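Local coordinates for peptidase M16 C-terminal domain-containing protein (Enterococcus faecalis, PDB 3D3Y) that is of unknown function but has the fold of an M16-family (pitrilysin-like) peptidase and is predicted to bind a metal ion, at residues A[11-16]-A[226-231]; A[259-264]-A[315-320]; A[247-252]-A[419-424]. All blocks are in the same frame, centred on the assembly; numbering follows the deposited sequence.

Contact 1 of 3, residues A[11-16]-A[226-231]; sequences GVNLHV and REEGKA
R226 meets G11, just before strand 12-18, and V12 by laying its bent side chain against them. CD rests near the CA of G11, and NE comes 3.5 Å from CG2 of V12, the methyl that sits over one face of the guanidinium. The charged end is tied mainly to backbone oxygens beyond the contact, those of T224, L196 and D199, which fixes the plane V12 packs on. At E227 it is the main chain that touches: its O is 3.5 Å from CA of G11 and also accepts a hydrogen bond from Q200. E228 then reaches back, its chain bent at chi2 (78°), to hold G11 and N13, one with each carboxylate oxygen. OE1 accepts the N-H of G11 at 2.9 Å, nearly straight at 164° but from above the carboxylate plane. OE2 offers its syn lone pair to ND2 of N13 at 2.6 Å, a bond bent to 134°. Farther on, K230 pairs with D202 of strand 200-207 in a salt bridge. The loop 226-231, between helix 211-219 and strand 244-251, thus closes over the beginning of strand 12-18, which lies between strands 4-7 and 200-207 in the N-terminal mixed sheet.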
ATOM      1  N   GLY A  11      18.943  -3.115  13.977  1.00 33.48           N
ATOM      2  CA  GLY A  11      17.925  -2.435  13.205  1.00 33.14           C
ATOM      3  C   GLY A  11      17.986  -2.643  11.700  1.00 33.05           C
ATOM      4  O   GLY A  11      17.089  -2.213  10.961  1.00 33.13           O
ATOM      5  N   VAL A  12      19.057  -3.286  11.239  1.00 32.97           N
ATOM      6  CA  VAL A  12      19.283  -3.546   9.814  1.00 32.48           C
ATOM      7  C   VAL A  12      19.538  -5.033   9.578  1.00 31.31           C
ATOM      8  O   VAL A  12      20.593  -5.581   9.940  1.00 31.41           O
ATOM      9  CB  VAL A  12      20.449  -2.688   9.227  1.00 32.95           C
ATOM     10  CG1 VAL A  12      20.601  -2.956   7.706  1.00 32.57           C
ATOM     11  CG2 VAL A  12      20.201  -1.186   9.467  1.00 32.71           C
ATOM     12  N   ASN A  13      18.560  -5.673   8.955  1.00 30.18           N
ATOM     13  CA  ASN A  13      18.588  -7.119   8.785  1.00 30.20           C
ATOM     14  C   ASN A  13      18.504  -7.546   7.352  1.00 29.12           C
ATOM     15  O   ASN A  13      17.849  -6.890   6.534  1.00 30.69           O
ATOM     16  CB  ASN A  13      17.464  -7.738   9.608  1.00 29.20           C
ATOM     17  CG  ASN A  13      17.691  -7.547  11.081  1.00 31.97           C
ATOM     18  OD1 ASN A  13      18.531  -8.223  11.662  1.00 28.60           O
ATOM     19  ND2 ASN A  13      16.999  -6.574  11.684  1.00 33.05           N
ATOM     20  N   LEU A  14      19.208  -8.619   7.033  1.00 28.38           N
ATOM     21  CA  LEU A  14      19.236  -9.166   5.687  1.00 28.45           C
ATOM     22  C   LEU A  14      18.468 -10.476   5.692  1.00 28.87           C
ATOM     23  O   LEU A  14      18.605 -11.299   6.622  1.00 28.70           O
ATOM     24  CB  LEU A  14      20.686  -9.387   5.218  1.00 27.74           C
ATOM     25  CG  LEU A  14      20.972 -10.176   3.917  1.00 28.02           C
ATOM     26  CD1 LEU A  14      20.375  -9.509   2.658  1.00 28.41           C
ATOM     27  CD2 LEU A  14      22.461 -10.359   3.740  1.00 28.95           C
ATOM     28  N   HIS A  15      17.668 -10.681   4.655  1.00 29.29           N
ATOM     29  CA  HIS A  15      16.863 -11.898   4.532  1.00 29.80           C
ATOM     30  C   HIS A  15      17.061 -12.454   3.143  1.00 30.88           C
ATOM     31  O   HIS A  15      16.743 -11.788   2.144  1.00 29.92           O
ATOM     32  CB  HIS A  15      15.366 -11.607   4.767  1.00 30.32           C
ATOM     33  CG  HIS A  15      15.108 -10.728   5.949  1.00 30.72           C
ATOM     34  ND1 HIS A  15      14.978 -11.220   7.227  1.00 31.00           N
ATOM     35  CD2 HIS A  15      14.979  -9.386   6.052  1.00 31.41           C
ATOM     36  CE1 HIS A  15      14.774 -10.220   8.069  1.00 29.61           C
ATOM     37  NE2 HIS A  15      14.767  -9.095   7.381  1.00 31.16           N
ATOM     38  N   VAL A  16      17.596 -13.661   3.077  1.00 30.43           N
ATOM     39  CA  VAL A  16      17.892 -14.319   1.815  1.00 32.37           C
ATOM     40  C   VAL A  16      16.881 -15.455   1.621  1.00 33.03           C
ATOM     41  O   VAL A  16      16.744 -16.319   2.495  1.00 32.19           O
ATOM     42  CB  VAL A  16      19.338 -14.875   1.819  1.00 32.64           C
ATOM     43  CG1 VAL A  16      19.633 -15.667   0.529  1.00 34.18           C
ATOM     44  CG2 VAL A  16      20.369 -13.737   2.042  1.00 31.38           C
ATOM     45  N   ARG A 226      20.740   1.149  14.705  1.00 34.60           N
ATOM     46  CA  ARG A 226      19.585   1.921  15.170  1.00 35.02           C
ATOM     47  C   ARG A 226      18.640   0.979  15.886  1.00 35.30           C
ATOM     48  O   ARG A 226      18.926  -0.210  16.001  1.00 35.82           O
ATOM     49  CB  ARG A 226      18.908   2.726  14.028  1.00 34.21           C
ATOM     50  CG  ARG A 226      18.021   1.922  13.073  1.00 33.69           C
ATOM     51  CD  ARG A 226      18.777   1.061  12.025  1.00 33.85           C
ATOM     52  NE  ARG A 226      19.935   1.718  11.410  1.00 32.50           N
ATOM     53  CZ  ARG A 226      19.896   2.617  10.425  1.00 29.98           C
ATOM     54  NH1 ARG A 226      18.751   3.017   9.873  1.00 31.28           N
ATOM     55  NH2 ARG A 226      21.038   3.131   9.980  1.00 31.02           N
ATOM     56  N   GLU A 227      17.541   1.516  16.396  1.00 36.59           N
ATOM     57  CA  GLU A 227      16.548   0.729  17.127  1.00 37.88           C
ATOM     58  C   GLU A 227      16.055  -0.443  16.287  1.00 37.17           C
ATOM     59  O   GLU A 227      15.820  -0.305  15.083  1.00 35.50           O
ATOM     60  CB  GLU A 227      15.366   1.617  17.525  1.00 38.34           C
ATOM     61  CG  GLU A 227      15.730   2.731  18.494  1.00 43.77           C
ATOM     62  CD  GLU A 227      15.970   2.232  19.913  1.00 51.74           C
ATOM     63  OE1 GLU A 227      16.311   1.033  20.088  1.00 55.21           O
ATOM     64  OE2 GLU A 227      15.826   3.042  20.866  1.00 54.79           O
ATOM     65  N   GLU A 228      15.896  -1.588  16.933  1.00 36.53           N
ATOM     66  CA  GLU A 228      15.411  -2.791  16.254  1.00 37.06           C
ATOM     67  C   GLU A 228      13.870  -2.835  16.126  1.00 36.42           C
ATOM     68  O   GLU A 228      13.335  -3.300  15.109  1.00 35.56           O
ATOM     69  CB  GLU A 228      15.941  -4.033  16.978  1.00 38.07           C
ATOM     70  CG  GLU A 228      15.668  -5.341  16.265  1.00 42.63           C
ATOM     71  CD  GLU A 228      16.609  -5.623  15.097  1.00 47.03           C
ATOM     72  OE1 GLU A 228      17.842  -5.461  15.222  1.00 49.92           O
ATOM     73  OE2 GLU A 228      16.102  -6.056  14.057  1.00 48.37           O
ATOM     74  N   GLY A 229      13.171  -2.335  17.142  1.00 35.18           N
ATOM     75  CA  GLY A 229      11.706  -2.298  17.148  1.00 35.07           C
ATOM     76  C   GLY A 229      11.087  -1.418  16.063  1.00 34.91           C
ATOM     77  O   GLY A 229      11.437  -0.252  15.911  1.00 34.67           O
ATOM     78  N   LYS A 230      10.144  -1.969  15.308  1.00 34.92           N
ATOM     79  CA  LYS A 230       9.376  -1.161  14.350  1.00 34.38           C
ATOM     80  C   LYS A 230       8.163  -0.505  15.034  1.00 35.03           C
ATOM     81  O   LYS A 230       7.711  -0.968  16.080  1.00 34.79           O
ATOM     82  CB  LYS A 230       8.887  -2.049  13.204  1.00 34.60           C
ATOM     83  CG  LYS A 230      10.021  -2.558  12.298  1.00 36.34           C
ATOM     84  CD  LYS A 230       9.474  -3.365  11.133  1.00 33.82           C
ATOM     85  CE  LYS A 230      10.569  -3.764  10.162  1.00 36.21           C
ATOM     86  NZ  LYS A 230      11.444  -4.857  10.688  1.00 33.84           N
ATOM     87  N   ALA A 231       7.647   0.564  14.443  1.00 34.97           N
ATOM     88  CA  ALA A 231       6.307   1.078  14.785  1.00 36.39           C
ATOM     89  C   ALA A 231       5.272  -0.072  14.791  1.00 36.78           C
ATOM     90  O   ALA A 231       5.402  -1.035  14.018  1.00 35.70           O
ATOM     91  CB  ALA A 231       5.875   2.150  13.776  1.00 35.12           C
TER

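Contact 2 of 3, residues A[259-264]-A[315-320]; sequences LAYNTD and MTVQTG. With ACT (acetate ion), chain E.
Y261 and M315, a selenomethionine, stand side by side on one face of the sheet, pointing the same way. CB of Y261 lies 3.8 Å from the carbonyl O of M315, and chi1 of -60° sets CG beside the backbone N and the ring alongside M315. That same O lies in the ring plane, at its edge. CD2 then meets the terminal methyl CE of M315 at 3.2 Å, a tight approach that comes obliquely to the ring; the selenium, 5.2 Å from the ring centroid, makes this a Met-aromatic contact. At CE2 the neighbour becomes CG2 of V317, 3.9 Å away near the ring plane. Beneath these side chains runs a regular antiparallel pairing of strands 255-262 and 314-321: L259 with V317 and Y261 with M315 are hydrogen-bonded pairs, and A260 with T316 between them is a non-hydrogen-bonded one. Both strands belong to the mixed sheet of the C-terminal half, and their sequence matches the inactive domain of M16 peptidases. Helices 272-284 and 326-341 cover the Y261 face, bringing F282, I333 and L337 to the tyrosine. On the reverse face OG1 of T316 donates to O of an acetate ion, 2.8 Å away, which probably comes from the crystallisation liquor.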
ATOM      1  N   LEU A 259     -19.002   5.880   2.153  1.00 28.94           N
ATOM      2  CA  LEU A 259     -19.318   5.553   3.561  1.00 29.27           C
ATOM      3  C   LEU A 259     -18.156   4.758   4.116  1.00 30.24           C
ATOM      4  O   LEU A 259     -17.616   3.873   3.431  1.00 30.60           O
ATOM      5  CB  LEU A 259     -20.576   4.678   3.679  1.00 28.64           C
ATOM      6  CG  LEU A 259     -21.957   5.176   3.254  1.00 30.77           C
ATOM      7  CD1 LEU A 259     -22.103   5.198   1.717  1.00 33.18           C
ATOM      8  CD2 LEU A 259     -22.972   4.250   3.838  1.00 34.16           C
ATOM      9  N   ALA A 260     -17.808   5.043   5.366  1.00 30.48           N
ATOM     10  CA  ALA A 260     -16.748   4.336   6.059  1.00 30.03           C
ATOM     11  C   ALA A 260     -17.284   3.719   7.336  1.00 30.37           C
ATOM     12  O   ALA A 260     -17.918   4.400   8.159  1.00 30.37           O
ATOM     13  CB  ALA A 260     -15.607   5.280   6.383  1.00 29.21           C
ATOM     14  N   TYR A 261     -16.950   2.445   7.532  1.00 30.34           N
ATOM     15  CA  TYR A 261     -17.380   1.676   8.678  1.00 30.03           C
ATOM     16  C   TYR A 261     -16.181   1.172   9.452  1.00 30.54           C
ATOM     17  O   TYR A 261     -15.185   0.788   8.840  1.00 31.06           O
ATOM     18  CB  TYR A 261     -18.091   0.421   8.184  1.00 30.81           C
ATOM     19  CG  TYR A 261     -19.324   0.610   7.339  1.00 32.53           C
ATOM     20  CD1 TYR A 261     -20.596   0.502   7.892  1.00 32.22           C
ATOM     21  CD2 TYR A 261     -19.214   0.826   5.968  1.00 33.22           C
ATOM     22  CE1 TYR A 261     -21.731   0.648   7.097  1.00 31.01           C
ATOM     23  CE2 TYR A 261     -20.339   0.950   5.158  1.00 32.91           C
ATOM     24  CZ  TYR A 261     -21.583   0.852   5.731  1.00 33.59           C
ATOM     25  OH  TYR A 261     -22.675   0.964   4.914  1.00 34.71           O
ATOM     26  N   ASN A 262     -16.278   1.147  10.780  1.00 30.09           N
ATOM     27  CA  ASN A 262     -15.275   0.493  11.617  1.00 31.50           C
ATOM     28  C   ASN A 262     -15.602  -1.014  11.620  1.00 31.75           C
ATOM     29  O   ASN A 262     -16.753  -1.410  11.872  1.00 31.29           O
ATOM     30  CB  ASN A 262     -15.331   1.074  13.041  1.00 31.29           C
ATOM     31  CG  ASN A 262     -14.278   0.480  13.976  1.00 31.83           C
ATOM     32  OD1 ASN A 262     -14.393  -0.650  14.422  1.00 35.07           O
ATOM     33  ND2 ASN A 262     -13.277   1.260  14.292  1.00 33.70           N
ATOM     34  N   THR A 263     -14.619  -1.841  11.313  1.00 31.14           N
ATOM     35  CA  THR A 263     -14.816  -3.280  11.376  1.00 31.60           C
ATOM     36  C   THR A 263     -14.172  -3.873  12.608  1.00 32.99           C
ATOM     37  O   THR A 263     -14.564  -4.958  13.035  1.00 33.26           O
ATOM     38  CB  THR A 263     -14.187  -3.998  10.170  1.00 30.78           C
ATOM     39  OG1 THR A 263     -12.768  -3.778  10.214  1.00 33.19           O
ATOM     40  CG2 THR A 263     -14.748  -3.474   8.826  1.00 31.92           C
ATOM     41  N   ASP A 264     -13.159  -3.190  13.136  1.00 32.55           N
ATOM     42  CA  ASP A 264     -12.292  -3.747  14.160  1.00 34.62           C
ATOM     43  C   ASP A 264     -11.745  -5.162  13.798  1.00 33.79           C
ATOM     44  O   ASP A 264     -11.485  -5.958  14.682  1.00 33.21           O
ATOM     45  CB  ASP A 264     -13.062  -3.755  15.494  1.00 35.46           C
ATOM     46  CG  ASP A 264     -12.152  -3.849  16.708  1.00 41.96           C
ATOM     47  OD1 ASP A 264     -11.100  -3.145  16.743  1.00 47.86           O
ATOM     48  OD2 ASP A 264     -12.512  -4.620  17.636  1.00 45.28           O
HETATM   49  N   MSE A 315     -13.715  -0.406   6.549  1.00 35.41           N
HETATM   50  CA  MSE A 315     -14.320  -0.893   5.318  1.00 39.32           C
HETATM   51  C   MSE A 315     -14.980   0.326   4.715  1.00 36.07           C
HETATM   52  O   MSE A 315     -15.499   1.095   5.450  1.00 34.55           O
HETATM   53  CB  MSE A 315     -15.424  -1.872   5.711  1.00 38.86           C
HETATM   54  CG  MSE A 315     -15.818  -2.938   4.776  1.00 41.31           C
HETATM   55 SE   MSE A 315     -17.626  -3.027   4.240  0.70 53.02          SE
HETATM   56  CE  MSE A 315     -17.902  -1.296   3.909  1.00 24.82           C
ATOM     57  N   THR A 316     -14.970   0.478   3.391  1.00 35.51           N
ATOM     58  CA  THR A 316     -15.614   1.625   2.735  1.00 34.94           C
ATOM     59  C   THR A 316     -16.530   1.141   1.624  1.00 34.75           C
ATOM     60  O   THR A 316     -16.317   0.046   1.047  1.00 34.47           O
ATOM     61  CB  THR A 316     -14.599   2.586   2.094  1.00 36.09           C
ATOM     62  OG1 THR A 316     -13.955   1.925   1.012  1.00 36.54           O
ATOM     63  CG2 THR A 316     -13.550   3.064   3.086  1.00 33.61           C
ATOM     64  N   VAL A 317     -17.575   1.921   1.385  1.00 31.84           N
ATOM     65  CA  VAL A 317     -18.443   1.744   0.281  1.00 31.93           C
ATOM     66  C   VAL A 317     -18.283   3.033  -0.497  1.00 31.89           C
ATOM     67  O   VAL A 317     -18.339   4.125   0.088  1.00 32.02           O
ATOM     68  CB  VAL A 317     -19.925   1.552   0.728  1.00 31.63           C
ATOM     69  CG1 VAL A 317     -20.907   1.673  -0.480  1.00 31.06           C
ATOM     70  CG2 VAL A 317     -20.119   0.189   1.389  1.00 31.13           C
ATOM     71  N   GLN A 318     -18.066   2.908  -1.805  1.00 32.18           N
ATOM     72  CA  GLN A 318     -17.935   4.058  -2.683  1.00 32.65           C
ATOM     73  C   GLN A 318     -18.974   3.967  -3.800  1.00 32.09           C
ATOM     74  O   GLN A 318     -19.095   2.914  -4.427  1.00 32.71           O
ATOM     75  CB  GLN A 318     -16.536   4.054  -3.302  1.00 33.10           C
ATOM     76  CG  GLN A 318     -15.408   4.235  -2.285  1.00 37.89           C
ATOM     77  CD  GLN A 318     -14.065   4.199  -2.974  1.00 43.11           C
ATOM     78  OE1 GLN A 318     -13.830   4.903  -3.976  1.00 42.64           O
ATOM     79  NE2 GLN A 318     -13.184   3.352  -2.468  1.00 43.98           N
ATOM     80  N   THR A 319     -19.714   5.056  -4.039  1.00 31.72           N
ATOM     81  CA  THR A 319     -20.710   5.123  -5.106  1.00 30.94           C
ATOM     82  C   THR A 319     -20.545   6.398  -5.950  1.00 30.67           C
ATOM     83  O   THR A 319     -20.058   7.418  -5.454  1.00 30.15           O
ATOM     84  CB  THR A 319     -22.174   5.050  -4.536  1.00 30.83           C
ATOM     85  OG1 THR A 319     -22.515   6.268  -3.871  1.00 32.85           O
ATOM     86  CG2 THR A 319     -22.330   3.876  -3.499  1.00 31.85           C
ATOM     87  N   GLY A 320     -20.938   6.310  -7.216  1.00 30.22           N
ATOM     88  CA  GLY A 320     -21.212   7.483  -8.071  1.00 29.15           C
ATOM     89  C   GLY A 320     -22.709   7.505  -8.312  1.00 30.13           C
ATOM     90  O   GLY A 320     -23.328   6.458  -8.671  1.00 29.48           O
TER
HETATM   91  C   ACT E 426     -10.359   1.253   1.609  1.00 43.79           C
HETATM   92  O   ACT E 426     -11.133   1.895   0.839  1.00 43.01           O
HETATM   93  OXT ACT E 426     -10.851   0.345   2.357  1.00 43.25           O
HETATM   94  CH3 ACT E 426      -8.902   1.584   1.634  1.00 43.19           C

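Contact 3 of 3, residues A[247-252]-A[419-424]; sequences TEREVL and EGETEN
Strands 247-251 and 419-421 run parallel with a pronounced twist, their axes 37° apart and 4.4 Å at closest approach, and three backbone hydrogen bonds zigzag between them: E419 N to E248 O, E250 N to E419 O, and E421 N to E250 O. The middle bond is the longest, 3.1 Å from E250 N to E419 O, with the donor tilted from the carbonyl plane. Above this backbone R249, E419 and E421 share one face of the sheet and form a salt-bridge network. R249 and E419 lie side by side, and the E419 carboxylate settles over one face of the guanidinium, offset toward the rim, its CD 3.3 Å above that plane and the two planes 31° apart. OE1 of E419 is 2.8 Å from NH1 of R249, yet the oxygen sits off the plane of the group, which makes this an ionic pairing and not a hydrogen bond. The extended chain of E419, with CG anti to its backbone N (chi1 -180°), carries the carboxylate to this height. E421 approaches R249 at about a right angle. Its CG lies in the guanidinium plane at the edge, while OE2 sits 3.4 Å from NE of R249 in a longer salt bridge. Past the pairing, L252 brings CD1 to 3.7 Å from CA of G420; on the face opposite R249, E250 forms a salt bridge with K150 of helix 150-162. Since R249 is exposed and both glutamates are partly so, solvent probably screens the pairings; with one arginine set between two carboxylates, the cluster would carry a net negative charge if both acids are ionised, and its positive centre would be expected to temper their mutual repulsion.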
ATOM      1  N   THR A 247     -19.913  17.196   3.475  1.00 37.08           N
ATOM      2  CA  THR A 247     -20.254  17.422   2.065  1.00 36.93           C
ATOM      3  C   THR A 247     -19.363  18.499   1.465  1.00 37.31           C
ATOM      4  O   THR A 247     -19.033  19.487   2.136  1.00 35.94           O
ATOM      5  CB  THR A 247     -21.701  17.891   1.902  1.00 38.09           C
ATOM      6  OG1 THR A 247     -22.578  16.995   2.604  1.00 39.14           O
ATOM      7  CG2 THR A 247     -22.091  17.927   0.416  1.00 36.76           C
ATOM      8  N   GLU A 248     -18.963  18.295   0.211  1.00 36.36           N
ATOM      9  CA  GLU A 248     -18.291  19.327  -0.558  1.00 37.49           C
ATOM     10  C   GLU A 248     -18.996  19.450  -1.892  1.00 36.30           C
ATOM     11  O   GLU A 248     -19.445  18.451  -2.459  1.00 35.56           O
ATOM     12  CB  GLU A 248     -16.809  19.004  -0.756  1.00 37.44           C
ATOM     13  CG  GLU A 248     -16.018  18.927   0.551  1.00 40.68           C
ATOM     14  CD  GLU A 248     -14.539  18.642   0.350  1.00 40.63           C
ATOM     15  OE1 GLU A 248     -14.063  18.715  -0.802  1.00 42.77           O
ATOM     16  OE2 GLU A 248     -13.859  18.318   1.358  1.00 45.07           O
ATOM     17  N   ARG A 249     -19.098  20.679  -2.389  1.00 36.03           N
ATOM     18  CA  ARG A 249     -19.706  20.925  -3.685  1.00 36.10           C
ATOM     19  C   ARG A 249     -18.662  21.304  -4.706  1.00 35.88           C
ATOM     20  O   ARG A 249     -17.764  22.105  -4.412  1.00 34.82           O
ATOM     21  CB  ARG A 249     -20.722  22.050  -3.583  1.00 37.21           C
ATOM     22  CG  ARG A 249     -21.948  21.731  -2.740  1.00 42.49           C
ATOM     23  CD  ARG A 249     -23.062  22.764  -3.019  1.00 51.21           C
ATOM     24  NE  ARG A 249     -23.852  22.388  -4.195  1.00 56.98           N
ATOM     25  CZ  ARG A 249     -25.136  22.004  -4.174  1.00 60.20           C
ATOM     26  NH1 ARG A 249     -25.822  21.960  -3.024  1.00 60.89           N
ATOM     27  NH2 ARG A 249     -25.739  21.661  -5.312  1.00 59.94           N
ATOM     28  N   GLU A 250     -18.793  20.732  -5.912  1.00 35.20           N
ATOM     29  CA  GLU A 250     -17.869  20.979  -7.010  1.00 34.88           C
ATOM     30  C   GLU A 250     -18.674  20.853  -8.281  1.00 32.66           C
ATOM     31  O   GLU A 250     -19.747  20.238  -8.307  1.00 31.35           O
ATOM     32  CB  GLU A 250     -16.761  19.903  -7.066  1.00 35.75           C
ATOM     33  CG  GLU A 250     -15.687  19.948  -5.986  1.00 38.70           C
ATOM     34  CD  GLU A 250     -14.450  19.122  -6.367  1.00 39.16           C
ATOM     35  OE1 GLU A 250     -14.227  18.942  -7.594  1.00 43.16           O
ATOM     36  OE2 GLU A 250     -13.707  18.677  -5.449  1.00 43.40           O
ATOM     37  N   VAL A 251     -18.140  21.410  -9.354  1.00 31.09           N
ATOM     38  CA  VAL A 251     -18.773  21.285 -10.667  1.00 29.35           C
ATOM     39  C   VAL A 251     -18.424  19.881 -11.130  1.00 29.32           C
ATOM     40  O   VAL A 251     -17.242  19.562 -11.302  1.00 29.39           O
ATOM     41  CB  VAL A 251     -18.245  22.311 -11.659  1.00 28.96           C
ATOM     42  CG1 VAL A 251     -18.922  22.119 -12.998  1.00 29.59           C
ATOM     43  CG2 VAL A 251     -18.480  23.776 -11.154  1.00 29.10           C
ATOM     44  N   LEU A 252     -19.429  19.027 -11.295  1.00 27.90           N
ATOM     45  CA  LEU A 252     -19.159  17.616 -11.626  1.00 28.12           C
ATOM     46  C   LEU A 252     -20.278  17.146 -12.499  1.00 28.43           C
ATOM     47  O   LEU A 252     -21.364  17.709 -12.439  1.00 29.00           O
ATOM     48  CB  LEU A 252     -19.170  16.757 -10.361  1.00 27.42           C
ATOM     49  CG  LEU A 252     -18.328  17.096  -9.122  1.00 28.44           C
ATOM     50  CD1 LEU A 252     -18.869  16.382  -7.892  1.00 31.50           C
ATOM     51  CD2 LEU A 252     -16.869  16.754  -9.345  1.00 32.41           C
ATOM     52  N   GLU A 419     -20.847  16.664  -3.878  1.00 31.05           N
ATOM     53  CA  GLU A 419     -22.102  16.986  -4.505  1.00 33.55           C
ATOM     54  C   GLU A 419     -21.889  17.853  -5.724  1.00 33.33           C
ATOM     55  O   GLU A 419     -21.325  18.960  -5.634  1.00 31.94           O
ATOM     56  CB  GLU A 419     -23.049  17.666  -3.514  1.00 33.15           C
ATOM     57  CG  GLU A 419     -24.411  18.034  -4.126  1.00 37.03           C
ATOM     58  CD  GLU A 419     -25.396  18.593  -3.090  1.00 37.10           C
ATOM     59  OE1 GLU A 419     -24.968  19.414  -2.268  1.00 40.26           O
ATOM     60  OE2 GLU A 419     -26.586  18.196  -3.108  1.00 42.16           O
ATOM     61  N   GLY A 420     -22.349  17.347  -6.866  1.00 33.63           N
ATOM     62  CA  GLY A 420     -22.194  18.052  -8.114  1.00 34.97           C
ATOM     63  C   GLY A 420     -23.056  19.293  -8.148  1.00 37.06           C
ATOM     64  O   GLY A 420     -24.224  19.255  -7.747  1.00 36.74           O
ATOM     65  N   GLU A 421     -22.445  20.399  -8.589  1.00 38.95           N
ATOM     66  CA  GLU A 421     -23.137  21.611  -9.005  1.00 41.92           C
ATOM     67  C   GLU A 421     -23.223  21.550 -10.525  1.00 41.64           C
ATOM     68  O   GLU A 421     -22.198  21.579 -11.239  1.00 41.87           O
ATOM     69  CB  GLU A 421     -22.372  22.867  -8.549  1.00 41.23           C
ATOM     70  CG  GLU A 421     -22.024  22.831  -7.060  1.00 44.94           C
ATOM     71  CD  GLU A 421     -21.315  24.099  -6.534  1.00 46.93           C
ATOM     72  OE1 GLU A 421     -20.225  24.475  -7.061  1.00 53.00           O
ATOM     73  OE2 GLU A 421     -21.854  24.701  -5.568  1.00 53.14           O
ATOM     74  N   THR A 422     -24.438  21.402 -11.035  1.00 41.88           N
ATOM     75  CA  THR A 422     -24.611  21.365 -12.484  1.00 42.16           C
ATOM     76  C   THR A 422     -25.393  22.588 -12.958  1.00 43.12           C
ATOM     77  O   THR A 422     -25.442  22.866 -14.141  1.00 42.14           O
ATOM     78  CB  THR A 422     -25.283  20.044 -12.963  1.00 42.00           C
ATOM     79  OG1 THR A 422     -26.678  20.076 -12.653  1.00 42.00           O
ATOM     80  CG2 THR A 422     -24.646  18.792 -12.311  1.00 40.32           C
ATOM     81  N   GLU A 423     -25.996  23.319 -12.024  1.00 44.89           N
ATOM     82  CA  GLU A 423     -26.883  24.435 -12.379  1.00 47.08           C
ATOM     83  C   GLU A 423     -26.211  25.778 -12.131  1.00 47.75           C
ATOM     84  O   GLU A 423     -25.524  25.961 -11.126  1.00 47.47           O
ATOM     85  CB  GLU A 423     -28.212  24.365 -11.613  1.00 47.51           C
ATOM     86  CG  GLU A 423     -28.979  23.047 -11.796  1.00 50.05           C
ATOM     87  CD  GLU A 423     -30.458  23.175 -11.470  1.00 53.10           C
ATOM     88  OE1 GLU A 423     -30.909  22.512 -10.515  1.00 54.52           O
ATOM     89  OE2 GLU A 423     -31.163  23.950 -12.162  1.00 54.69           O
ATOM     90  N   ASN A 424     -26.407  26.698 -13.068  1.00 48.44           N
ATOM     91  CA  ASN A 424     -25.837  28.032 -12.971  1.00 49.72           C
ATOM     92  C   ASN A 424     -26.692  29.003 -12.166  1.00 51.45           C
ATOM     93  O   ASN A 424     -27.897  28.794 -11.992  1.00 51.64           O
ATOM     94  CB  ASN A 424     -25.601  28.601 -14.367  1.00 49.01           C
ATOM     95  CG  ASN A 424     -24.246  28.245 -14.907  1.00 47.05           C
ATOM     96  OD1 ASN A 424     -23.257  28.250 -14.179  1.00 43.50           O
ATOM     97  ND2 ASN A 424     -24.184  27.950 -16.192  1.00 44.92           N
TER

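Contacts 2 and 3 belong to one mixed sheet, in which strand 411-421 lies between 244-251 and 255-262; contact 3 joins one of its two outermost strands, 244-251, to 411-421, whereas contact 2 pairs 255-262 with 314-321. Their centres are about 22 Å apart and their nearest atoms about 9 Å, and contact 2 is nested within the chain loop that contact 3 closes. Contact 1 ties a loop to the other mixed sheet, its centre about 34 Å from that of contact 2 and about 49 Å from that of contact 3. Acetate at T316, another near T422 and 1,2-ethanediol near R226 probably all come from the crystallisation liquor, so none identifies an active site.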